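Local coordinates for sporozoite surface protein 2 (Plasmodium vivax, PDB 4HQN) that probably links gliding sporozoites to host-cell surfaces during invasion, through a metal-binding von Willebrand factor A domain followed by a thrombospondin repeat, at residues Y22-G27 with Q127-M132; F65-T70 with T98-T103; T103-A108 with G135-K140; L131-V136 with L157-I162. The protein carries 4 engineered substitutions. One frame throughout, in Å; residues are numbered along the deposited sequence.

Interaction 1: residues Y22-G27 with Q127-M132; sequences YLLVDG and QLVILM
Tyr-22 and Gln-127 meet through their polar ends: the phenol OH donates to Gln-127 OE1 over 2.6 Å, nearly in line with the amide C=O. OE1 arrives at the ring edge, in its plane, while ring and amide planes stand 55° apart. A bend at chi2 (-64°) of Gln-127 turns the amide back to the tyrosine, and NE2 bonds to Ala-125 O and Asp-20 OD2 fix its rotation. One sheet face carries Leu-23, Ile-130 and Met-132. Leu-23, with CG anti to its backbone N (chi1 180°), brings CD1 to 3.7 Å from Ile-130 CG2 and 3.6 Å from Met-132 CE. On the other face Leu-24 CD1 touches Val-129 CG1 at 3.8 Å, and Leu-24 CB rests 4.0 Å from Leu-131 CD1. Five backbone hydrogen bonds hold the parallel strands, from Tyr-22 N to Leu-128 O at 2.7 Å through to Asp-26 N with Met-132 O at 2.8 Å. The pair is buried in the centre of the sheet, with strand 58-65 beyond Leu-23 and strand 156-161 beyond Ile-130; helix 105-118 covers Tyr-22, Leu-24 and Val-129.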
loop_
_atom_site.group_PDB
_atom_site.type_symbol
_atom_site.label_atom_id
_atom_site.label_comp_id
_atom_site.label_asym_id
_atom_site.label_seq_id
_atom_site.Cartn_x
_atom_site.Cartn_y
_atom_site.Cartn_z
ATOM N N TYR A 22 5.976 2.157 0.813
ATOM C CA TYR A 22 6.663 3.316 1.377
ATOM C C TYR A 22 8.056 2.904 1.834
ATOM O O TYR A 22 8.215 2.150 2.796
ATOM C CB TYR A 22 5.872 3.908 2.547
ATOM C CG TYR A 22 4.405 4.138 2.240
ATOM C CD1 TYR A 22 3.490 3.094 2.337
ATOM C CD2 TYR A 22 3.930 5.397 1.880
ATOM C CE1 TYR A 22 2.152 3.282 2.072
ATOM C CE2 TYR A 22 2.581 5.597 1.612
ATOM C CZ TYR A 22 1.698 4.529 1.709
ATOM O OH TYR A 22 0.349 4.685 1.444
ATOM N N LEU A 23 9.055 3.371 1.100
ATOM C CA LEU A 23 10.450 3.044 1.372
ATOM C C LEU A 23 11.039 4.184 2.217
ATOM O O LEU A 23 11.191 5.307 1.736
ATOM C CB LEU A 23 11.221 2.880 0.060
ATOM C CG LEU A 23 12.710 2.534 0.162
ATOM C CD1 LEU A 23 12.943 1.297 0.997
ATOM C CD2 LEU A 23 13.301 2.353 -1.225
ATOM N N LEU A 24 11.319 3.891 3.486
ATOM C CA LEU A 24 11.859 4.876 4.430
ATOM C C LEU A 24 13.319 4.560 4.676
ATOM O O LEU A 24 13.660 3.532 5.269
ATOM C CB LEU A 24 11.091 4.857 5.761
ATOM C CG LEU A 24 9.574 4.822 5.616
ATOM C CD1 LEU A 24 8.899 4.861 6.993
ATOM C CD2 LEU A 24 9.065 5.951 4.714
ATOM N N VAL A 25 14.180 5.445 4.188
ATOM C CA VAL A 25 15.603 5.204 4.201
ATOM C C VAL A 25 16.311 6.098 5.224
ATOM O O VAL A 25 16.238 7.337 5.160
ATOM C CB VAL A 25 16.207 5.469 2.803
ATOM C CG1 VAL A 25 17.700 5.142 2.799
ATOM C CG2 VAL A 25 15.449 4.685 1.745
ATOM N N ASP A 26 17.000 5.460 6.163
ATOM C CA ASP A 26 17.784 6.174 7.177
ATOM C C ASP A 26 18.970 6.880 6.512
ATOM O O ASP A 26 19.868 6.219 6.010
ATOM C CB ASP A 26 18.311 5.163 8.206
ATOM C CG ASP A 26 18.885 5.825 9.456
ATOM O OD1 ASP A 26 19.420 6.950 9.360
ATOM O OD2 ASP A 26 18.788 5.202 10.538
ATOM N N GLY A 27 18.978 8.209 6.504
ATOM C CA GLY A 27 20.103 8.942 5.957
ATOM C C GLY A 27 20.940 9.690 6.996
ATOM O O GLY A 27 21.609 10.677 6.673
ATOM N N GLN A 127 -0.827 -1.934 1.894
ATOM C CA GLN A 127 0.005 -0.859 2.408
ATOM C C GLN A 127 1.257 -1.481 2.992
ATOM O O GLN A 127 1.188 -2.270 3.918
ATOM C CB GLN A 127 -0.767 -0.035 3.443
ATOM C CG GLN A 127 -2.071 0.565 2.885
ATOM C CD GLN A 127 -1.810 1.579 1.761
ATOM O OE1 GLN A 127 -1.029 2.516 1.916
ATOM N NE2 GLN A 127 -2.476 1.389 0.632
ATOM N N LEU A 128 2.408 -1.148 2.422
ATOM C CA LEU A 128 3.643 -1.808 2.817
ATOM C C LEU A 128 4.746 -0.790 3.061
ATOM O O LEU A 128 5.090 -0.004 2.186
ATOM C CB LEU A 128 4.082 -2.825 1.759
ATOM C CG LEU A 128 5.500 -3.375 1.944
ATOM C CD1 LEU A 128 5.637 -4.255 3.189
ATOM C CD2 LEU A 128 5.955 -4.126 0.697
ATOM N N VAL A 129 5.272 -0.800 4.277
ATOM C CA VAL A 129 6.364 0.064 4.637
ATOM C C VAL A 129 7.611 -0.782 4.655
ATOM O O VAL A 129 7.633 -1.848 5.280
ATOM C CB VAL A 129 6.168 0.655 6.049
ATOM C CG1 VAL A 129 7.442 1.387 6.487
ATOM C CG2 VAL A 129 4.980 1.579 6.056
ATOM N N ILE A 130 8.638 -0.321 3.958
ATOM C CA ILE A 130 9.969 -0.899 4.105
ATOM C C ILE A 130 10.864 0.116 4.835
ATOM O O ILE A 130 11.154 1.195 4.316
ATOM C CB ILE A 130 10.588 -1.292 2.742
ATOM C CG1 ILE A 130 9.751 -2.391 2.068
ATOM C CG2 ILE A 130 12.026 -1.730 2.937
ATOM C CD1 ILE A 130 10.213 -2.736 0.642
ATOM N N LEU A 131 11.252 -0.224 6.064
ATOM C CA LEU A 131 12.051 0.657 6.914
ATOM C C LEU A 131 13.496 0.200 6.888
ATOM O O LEU A 131 13.827 -0.894 7.345
ATOM C CB LEU A 131 11.522 0.649 8.350
ATOM C CG LEU A 131 12.278 1.514 9.365
ATOM C CD1 LEU A 131 12.155 3.000 9.083
ATOM C CD2 LEU A 131 11.786 1.215 10.775
ATOM N N MET A 132 14.352 1.042 6.330
ATOM C CA MET A 132 15.759 0.707 6.154
ATOM C C MET A 132 16.556 1.584 7.120
ATOM O O MET A 132 16.653 2.792 6.916
ATOM C CB MET A 132 16.142 0.991 4.690
ATOM C CG MET A 132 17.392 0.334 4.186
ATOM S SD MET A 132 17.588 0.513 2.384
ATOM C CE MET A 132 16.083 -0.236 1.835
#

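Interaction 2: residues F65-T70 with T98-T103; sequences FGSYTT and TPYGTT. Engineered in segment 65-70: Ser-67 (natural residue Asn). With MN (manganese (II) ion), chain E.
Beside the metal-ion-dependent adhesion site of the von Willebrand factor A domain, Phe-65 and Ser-67 back the loop that delivers Thr-103 to manganese. Thr-103 OG1 binds the ion at 2.2 Å; Ser-28 OG, Ser-30 OG and three waters complete six ligands. With OG1 anti to the carbonyl carbon (chi1 -46°), the threonine sends its hydroxyl to the metal and its methyl to Phe-65, where CG2 meets CE2 at 3.7 Å, in plane at the ring edge. This apolar contact lies beside the coordinating oxygen, on the other branch of the same side chain. Farther out, Thr-102 N donates to the hydroxyl of Ser-67, an engineered residue (Asn in the natural sequence), with 3.1 Å between N and OG. The same OG lies 3.2 Å from Gly-101 CA, where a glycine with positive phi carries the chain past it. Water extends the contact: one molecule donates to Ser-67 O and joins Thr-102 OG1 at 2.6 Å, while another accepts from Tyr-68 N and meets Tyr-100 OH. A third, itself a metal ligand, donates to Gly-101 O at 3.1 Å, so the loop backbone grips the ion's water shell as well. Direct ligation by a threonine and two serines, with the site's aspartates in the second shell, resembles the open state of integrin alpha-subunit inserted domains.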
loop_
_atom_site.group_PDB
_atom_site.type_symbol
_atom_site.label_atom_id
_atom_site.label_comp_id
_atom_site.label_asym_id
_atom_site.label_seq_id
_atom_site.Cartn_x
_atom_site.Cartn_y
_atom_site.Cartn_z
ATOM N N PHE A 65 15.307 9.999 5.756
ATOM C CA PHE A 65 15.208 10.647 7.054
ATOM C C PHE A 65 16.539 10.758 7.778
ATOM O O PHE A 65 17.283 9.782 7.923
ATOM C CB PHE A 65 14.123 10.021 7.946
ATOM C CG PHE A 65 14.387 8.593 8.346
ATOM C CD1 PHE A 65 13.935 7.542 7.561
ATOM C CD2 PHE A 65 15.063 8.305 9.519
ATOM C CE1 PHE A 65 14.162 6.213 7.936
ATOM C CE2 PHE A 65 15.289 6.981 9.915
ATOM C CZ PHE A 65 14.837 5.934 9.113
ATOM N N GLY A 66 16.829 11.987 8.193
ATOM C CA GLY A 66 18.015 12.314 8.956
ATOM C C GLY A 66 17.565 13.302 10.012
ATOM O O GLY A 66 16.598 13.047 10.728
ATOM N N SER A 67 18.247 14.430 10.124
ATOM C CA SER A 67 17.794 15.467 11.044
ATOM C C SER A 67 16.407 15.899 10.596
ATOM O O SER A 67 15.553 16.208 11.409
ATOM C CB SER A 67 18.736 16.669 11.015
ATOM O OG SER A 67 20.021 16.311 11.466
ATOM N N TYR A 68 16.200 15.942 9.285
ATOM C CA TYR A 68 14.884 16.222 8.734
ATOM C C TYR A 68 14.412 14.986 7.997
ATOM O O TYR A 68 15.195 14.050 7.746
ATOM C CB TYR A 68 14.949 17.380 7.740
ATOM C CG TYR A 68 15.530 18.683 8.249
ATOM C CD1 TYR A 68 15.532 19.001 9.606
ATOM C CD2 TYR A 68 16.059 19.621 7.349
ATOM C CE1 TYR A 68 16.067 20.218 10.061
ATOM C CE2 TYR A 68 16.590 20.832 7.788
ATOM C CZ TYR A 68 16.596 21.123 9.141
ATOM O OH TYR A 68 17.125 22.327 9.559
ATOM N N THR A 69 13.141 14.967 7.627
ATOM C CA THR A 69 12.688 13.960 6.685
ATOM C C THR A 69 12.557 14.628 5.334
ATOM O O THR A 69 12.145 15.793 5.247
ATOM C CB THR A 69 11.319 13.360 7.052
ATOM O OG1 THR A 69 10.319 14.389 7.023
ATOM C CG2 THR A 69 11.375 12.701 8.432
ATOM N N THR A 70 12.898 13.883 4.287
ATOM C CA THR A 70 12.867 14.417 2.935
ATOM C C THR A 70 12.100 13.470 2.032
ATOM O O THR A 70 12.487 12.312 1.838
ATOM C CB THR A 70 14.291 14.646 2.378
ATOM O OG1 THR A 70 15.054 15.417 3.324
ATOM C CG2 THR A 70 14.239 15.378 1.027
ATOM N N THR A 98 25.607 12.966 1.466
ATOM C CA THR A 98 26.388 12.297 2.500
ATOM C C THR A 98 25.560 12.247 3.797
ATOM O O THR A 98 25.052 13.270 4.251
ATOM C CB THR A 98 27.800 12.936 2.689
ATOM O OG1 THR A 98 27.739 13.991 3.646
ATOM C CG2 THR A 98 28.322 13.477 1.376
ATOM N N PRO A 99 25.375 11.046 4.361
ATOM C CA PRO A 99 24.579 10.884 5.579
ATOM C C PRO A 99 25.135 11.731 6.726
ATOM O O PRO A 99 26.345 11.762 6.952
ATOM C CB PRO A 99 24.738 9.400 5.914
ATOM C CG PRO A 99 25.154 8.762 4.657
ATOM C CD PRO A 99 25.967 9.772 3.922
ATOM N N TYR A 100 24.251 12.433 7.424
ATOM C CA TYR A 100 24.661 13.281 8.513
ATOM C C TYR A 100 23.460 13.479 9.444
ATOM O O TYR A 100 22.319 13.226 9.069
ATOM C CB TYR A 100 25.137 14.642 7.983
ATOM C CG TYR A 100 23.971 15.535 7.668
ATOM C CD1 TYR A 100 23.219 15.342 6.502
ATOM C CD2 TYR A 100 23.582 16.547 8.553
ATOM C CE1 TYR A 100 22.114 16.144 6.213
ATOM C CE2 TYR A 100 22.473 17.348 8.282
ATOM C CZ TYR A 100 21.744 17.141 7.111
ATOM O OH TYR A 100 20.651 17.933 6.839
ATOM N N GLY A 101 23.724 13.948 10.654
ATOM C CA GLY A 101 22.663 14.427 11.518
ATOM C C GLY A 101 21.967 13.356 12.339
ATOM O O GLY A 101 22.445 12.225 12.482
ATOM N N THR A 102 20.822 13.734 12.889
ATOM C CA THR A 102 20.086 12.860 13.783
ATOM C C THR A 102 19.142 11.990 12.950
ATOM O O THR A 102 19.295 11.905 11.729
ATOM C CB THR A 102 19.376 13.671 14.911
ATOM O OG1 THR A 102 18.633 14.757 14.347
ATOM C CG2 THR A 102 20.410 14.255 15.891
ATOM N N THR A 103 18.177 11.340 13.591
ATOM C CA THR A 103 17.495 10.224 12.966
ATOM C C THR A 103 15.981 10.304 13.174
ATOM O O THR A 103 15.442 9.687 14.106
ATOM C CB THR A 103 18.042 8.897 13.539
ATOM O OG1 THR A 103 19.478 8.946 13.582
ATOM C CG2 THR A 103 17.586 7.686 12.692
HETATM MN MN MN E . 21.174 7.599 13.143
HETATM O O HOH W 1 16.098 15.032 14.190
HETATM O O HOH W 2 19.627 17.428 14.744
HETATM O O HOH W 3 17.950 16.189 6.847
HETATM O O HOH W 4 22.403 9.327 13.459
HETATM O O HOH W 5 20.095 5.738 12.708
HETATM O O HOH W 6 21.203 7.216 15.268
#

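Interaction 3: residues T103-A108 with G135-K140; sequences TSMTAA and GVPNSK. Engineered in segment 103-108: Ser-104 (natural residue Asn). With MN (manganese (II) ion), chain E.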
loop_
_atom_site.group_PDB
_atom_site.type_symbol
_atom_site.label_atom_id
_atom_site.label_comp_id
_atom_site.label_asym_id
_atom_site.label_seq_id
_atom_site.Cartn_x
_atom_site.Cartn_y
_atom_site.Cartn_z
ATOM N N THR A 103 18.177 11.340 13.591
ATOM C CA THR A 103 17.495 10.224 12.966
ATOM C C THR A 103 15.981 10.304 13.174
ATOM O O THR A 103 15.442 9.687 14.106
ATOM C CB THR A 103 18.042 8.897 13.539
ATOM O OG1 THR A 103 19.478 8.946 13.582
ATOM C CG2 THR A 103 17.586 7.686 12.692
ATOM N N SER A 104 15.309 11.072 12.309
ATOM C CA SER A 104 13.861 11.329 12.423
ATOM C C SER A 104 12.995 10.154 12.009
ATOM O O SER A 104 12.146 10.292 11.117
ATOM C CB SER A 104 13.459 12.503 11.537
ATOM O OG SER A 104 13.853 13.730 12.095
ATOM N N MET A 105 13.191 9.010 12.653
ATOM C CA MET A 105 12.479 7.799 12.274
ATOM C C MET A 105 10.972 7.912 12.529
ATOM O O MET A 105 10.171 7.509 11.690
ATOM C CB MET A 105 13.053 6.585 12.993
ATOM C CG MET A 105 12.450 5.274 12.536
ATOM S SD MET A 105 13.005 3.864 13.523
ATOM C CE MET A 105 14.729 3.859 13.050
ATOM N N THR A 106 10.595 8.476 13.675
ATOM C CA THR A 106 9.189 8.663 14.016
ATOM C C THR A 106 8.515 9.581 13.005
ATOM O O THR A 106 7.393 9.337 12.581
ATOM C CB THR A 106 9.012 9.257 15.439
ATOM O OG1 THR A 106 9.531 8.343 16.404
ATOM C CG2 THR A 106 7.542 9.517 15.745
ATOM N N ALA A 107 9.203 10.644 12.611
ATOM C CA ALA A 107 8.619 11.568 11.649
ATOM C C ALA A 107 8.440 10.911 10.261
ATOM O O ALA A 107 7.445 11.159 9.579
ATOM C CB ALA A 107 9.448 12.859 11.566
ATOM N N ALA A 108 9.388 10.061 9.864
ATOM C CA ALA A 108 9.300 9.357 8.592
ATOM C C ALA A 108 8.063 8.470 8.596
ATOM O O ALA A 108 7.233 8.578 7.703
ATOM C CB ALA A 108 10.547 8.507 8.342
ATOM N N GLY A 135 18.563 1.244 13.229
ATOM C CA GLY A 135 17.702 0.962 14.356
ATOM C C GLY A 135 18.083 1.753 15.591
ATOM O O GLY A 135 17.929 1.275 16.710
ATOM N N VAL A 136 18.581 2.963 15.378
ATOM C CA VAL A 136 18.962 3.853 16.463
ATOM C C VAL A 136 18.293 5.185 16.207
ATOM O O VAL A 136 18.906 6.114 15.717
ATOM C CB VAL A 136 20.484 4.045 16.538
ATOM C CG1 VAL A 136 20.862 4.999 17.693
ATOM C CG2 VAL A 136 21.150 2.700 16.757
ATOM N N PRO A 137 17.003 5.270 16.528
ATOM C CA PRO A 137 16.228 6.455 16.180
ATOM C C PRO A 137 16.415 7.540 17.223
ATOM O O PRO A 137 17.010 7.279 18.265
ATOM C CB PRO A 137 14.799 5.925 16.213
ATOM C CG PRO A 137 14.838 4.882 17.298
ATOM C CD PRO A 137 16.180 4.226 17.162
ATOM N N ASN A 138 15.924 8.744 16.942
ATOM C CA ASN A 138 15.935 9.808 17.926
ATOM C C ASN A 138 15.293 9.388 19.255
ATOM O O ASN A 138 15.797 9.750 20.314
ATOM C CB ASN A 138 15.245 11.052 17.376
ATOM C CG ASN A 138 16.096 11.791 16.353
ATOM O OD1 ASN A 138 17.296 11.525 16.197
ATOM N ND2 ASN A 138 15.482 12.754 15.677
ATOM N N SER A 139 14.184 8.639 19.197
ATOM C CA SER A 139 13.516 8.140 20.412
ATOM C C SER A 139 12.913 6.764 20.149
ATOM O O SER A 139 12.096 6.595 19.237
ATOM C CB SER A 139 12.430 9.106 20.867
ATOM O OG SER A 139 11.707 8.569 21.942
ATOM N N LYS A 140 13.360 5.773 20.906
ATOM C CA LYS A 140 12.944 4.398 20.661
ATOM C C LYS A 140 11.452 4.199 20.902
ATOM O O LYS A 140 10.766 3.566 20.098
ATOM C CB LYS A 140 13.777 3.403 21.472
ATOM C CG LYS A 140 15.103 3.078 20.788
ATOM C CD LYS A 140 15.917 2.024 21.531
ATOM C CE LYS A 140 17.283 1.817 20.877
ATOM N NZ LYS A 140 18.188 3.004 21.045
HETATM MN MN MN E . 21.174 7.599 13.143
HETATM O O HOH W 7 20.001 10.331 15.949
HETATM O O HOH W 6 21.203 7.216 15.268
HETATM O O HOH W 5 20.095 5.738 12.708
HETATM O O HOH W 4 22.403 9.327 13.459
#
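Hydrogen bonds pair Thr-103 with Asn-138 twice. Thr-103 N donates to Asn-138 OD1 at 2.8 Å, coming from 39° above the amide plane, and Asn-138 N returns a bond to Thr-103 O at 3.0 Å. Asn-138 has CG anti to the carbonyl carbon (chi1 -74°), which folds the amide back over the threonine backbone. Water adds two links. One molecule meets Thr-103 OG1 at 2.8 Å and donates to Asn-138 OD1, giving that oxygen a second donor; another, bound to the manganese, donates to Val-136 O at 2.6 Å. The apolar part is Met-105 against Pro-137: the methionine is extended to SD and bent at its last torsion, and its CB, SD and CE all gather round Pro-137 CB, the nearest being Met-105 CB at 3.7 Å. Phe-170 of helix 168-175 packs on both residues. Ser-104, engineered from Asn, occupies the N-cap of helix 105-118, but its OG bonds to Gly-66 O and Ser-67 O instead of capping. Loop 135-140 thus holds the metal-binding threonine by its backbone, through Asn-138, and takes a water of the ion on Val-136 O; the ion would be expected to polarise that water and strengthen the bond.

Interaction 4: residues L131-V136 with L157-I162; sequences LMTDGV and LAVIGI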
loop_
_atom_site.group_PDB
_atom_site.type_symbol
_atom_site.label_atom_id
_atom_site.label_comp_id
_atom_site.label_asym_id
_atom_site.label_seq_id
_atom_site.Cartn_x
_atom_site.Cartn_y
_atom_site.Cartn_z
ATOM N N LEU A 131 11.252 -0.224 6.064
ATOM C CA LEU A 131 12.051 0.657 6.914
ATOM C C LEU A 131 13.496 0.200 6.888
ATOM O O LEU A 131 13.827 -0.894 7.345
ATOM C CB LEU A 131 11.522 0.649 8.350
ATOM C CG LEU A 131 12.278 1.514 9.365
ATOM C CD1 LEU A 131 12.155 3.000 9.083
ATOM C CD2 LEU A 131 11.786 1.215 10.775
ATOM N N MET A 132 14.352 1.042 6.330
ATOM C CA MET A 132 15.759 0.707 6.154
ATOM C C MET A 132 16.556 1.584 7.120
ATOM O O MET A 132 16.653 2.792 6.916
ATOM C CB MET A 132 16.142 0.991 4.690
ATOM C CG MET A 132 17.392 0.334 4.186
ATOM S SD MET A 132 17.588 0.513 2.384
ATOM C CE MET A 132 16.083 -0.236 1.835
ATOM N N THR A 133 17.109 0.980 8.171
ATOM C CA THR A 133 17.702 1.741 9.275
ATOM C C THR A 133 18.745 0.936 10.061
ATOM O O THR A 133 18.784 -0.295 9.950
ATOM C CB THR A 133 16.612 2.253 10.247
ATOM O OG1 THR A 133 17.237 2.926 11.341
ATOM C CG2 THR A 133 15.800 1.108 10.795
ATOM N N ASP A 134 19.613 1.619 10.818
ATOM C CA ASP A 134 20.480 0.917 11.778
ATOM C C ASP A 134 19.760 0.683 13.116
ATOM O O ASP A 134 20.280 0.020 14.020
ATOM C CB ASP A 134 21.811 1.640 12.003
ATOM C CG ASP A 134 21.640 3.042 12.574
ATOM O OD1 ASP A 134 20.508 3.437 12.920
ATOM O OD2 ASP A 134 22.651 3.763 12.651
ATOM N N GLY A 135 18.563 1.244 13.229
ATOM C CA GLY A 135 17.702 0.962 14.356
ATOM C C GLY A 135 18.083 1.753 15.591
ATOM O O GLY A 135 17.929 1.275 16.710
ATOM N N VAL A 136 18.581 2.963 15.378
ATOM C CA VAL A 136 18.962 3.853 16.463
ATOM C C VAL A 136 18.293 5.185 16.207
ATOM O O VAL A 136 18.906 6.114 15.717
ATOM C CB VAL A 136 20.484 4.045 16.538
ATOM C CG1 VAL A 136 20.862 4.999 17.693
ATOM C CG2 VAL A 136 21.150 2.700 16.757
ATOM N N LEU A 157 4.854 -4.061 7.637
ATOM C CA LEU A 157 6.120 -3.398 7.913
ATOM C C LEU A 157 7.255 -4.402 7.820
ATOM O O LEU A 157 7.246 -5.422 8.510
ATOM C CB LEU A 157 6.113 -2.776 9.315
ATOM C CG LEU A 157 7.442 -2.193 9.844
ATOM C CD1 LEU A 157 7.921 -1.032 9.023
ATOM C CD2 LEU A 157 7.331 -1.753 11.294
ATOM N N ALA A 158 8.226 -4.127 6.953
ATOM C CA ALA A 158 9.439 -4.927 6.923
ATOM C C ALA A 158 10.635 -4.028 7.220
ATOM O O ALA A 158 10.645 -2.852 6.866
ATOM C CB ALA A 158 9.595 -5.622 5.585
ATOM N N VAL A 159 11.632 -4.583 7.893
ATOM C CA VAL A 159 12.806 -3.815 8.285
ATOM C C VAL A 159 14.017 -4.401 7.592
ATOM O O VAL A 159 14.201 -5.625 7.548
ATOM C CB VAL A 159 13.001 -3.828 9.823
ATOM C CG1 VAL A 159 14.211 -2.997 10.245
ATOM C CG2 VAL A 159 11.774 -3.282 10.480
ATOM N N ILE A 160 14.819 -3.522 7.006
ATOM C CA ILE A 160 16.098 -3.917 6.430
ATOM C C ILE A 160 17.188 -3.168 7.193
ATOM O O ILE A 160 17.210 -1.929 7.226
ATOM C CB ILE A 160 16.133 -3.627 4.923
ATOM C CG1 ILE A 160 15.023 -4.415 4.234
ATOM C CG2 ILE A 160 17.506 -3.972 4.321
ATOM C CD1 ILE A 160 14.781 -3.989 2.832
ATOM N N GLY A 161 18.039 -3.920 7.875
ATOM C CA GLY A 161 19.136 -3.321 8.611
ATOM C C GLY A 161 20.223 -2.838 7.658
ATOM O O GLY A 161 20.656 -3.573 6.768
ATOM N N ILE A 162 20.633 -1.588 7.830
ATOM C CA ILE A 162 21.783 -1.038 7.133
ATOM C C ILE A 162 22.641 -0.286 8.144
ATOM O O ILE A 162 22.224 -0.113 9.284
ATOM C CB ILE A 162 21.360 -0.054 6.039
ATOM C CG1 ILE A 162 20.419 1.008 6.611
ATOM C CG2 ILE A 162 20.669 -0.781 4.902
ATOM C CD1 ILE A 162 20.171 2.174 5.635
#
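Strands 126-133 and 156-161, the two parallel strands of a beta-alpha-beta unit connected by helix 140-151, meet here where Leu-131 pairs with Val-159. Leu-131 N bonds to Ala-158 O at 2.8 Å, and the ladder continues through Ile-160 to Thr-133. It ends less regularly: Ile-162 N reaches Thr-133 O at 3.1 Å from 60° above the carbonyl plane, as the strand gives way to loop. Met-132 crosses Ile-162 at about a right angle, its CG lying 3.5 Å from CG2 and 3.6 Å from CD1 of that isoleucine. Beyond the bend at its sulfur it runs alongside Ile-160, CE to CD1 4.1 Å, under helix 33-49. On the opposite face Leu-131 CB touches Leu-157 CD1 at 4.0 Å. Past the strand, two turns lock the loop: Thr-133 OG1 accepts from Gly-135 N at 2.9 Å in an ST turn, and Asp-134 OD1 accepts from Val-136 N in an Asx turn. Thr-133 OG1 also bonds Asp-26 OD2, and Asp-134 OD2 is hydrogen-bonded to Ser-30 OG, a manganese ligand, which puts Asp-134 in the second shell and Thr-133 behind Asp-26, one layer farther out. A metal-ion-dependent adhesion site at the C-terminal ends of parallel strands is typical of metal-binding, Rossmann-like von Willebrand factor A domains.

Following the chain from strand 19-26, interaction 1 closes a loop of about a hundred residues by pairing it with strand 126-133. Interaction 2 is nested inside that loop, joining the turn before strand 69-73 to the loop before helix 105-118. Interaction 3 opens on Thr-103, where interaction 2 closes, and reaches past strand 126-133, so it crosses interaction 1. Interaction 4 begins on Leu-131 and Met-132, where interaction 1 ends, shares Gly-135 and Val-136 with interaction 3, and adds strand 156-161 to the sheet. Interactions 1 and 4 thus build the sheet core, while 2 and 3 tie its loops round the manganese.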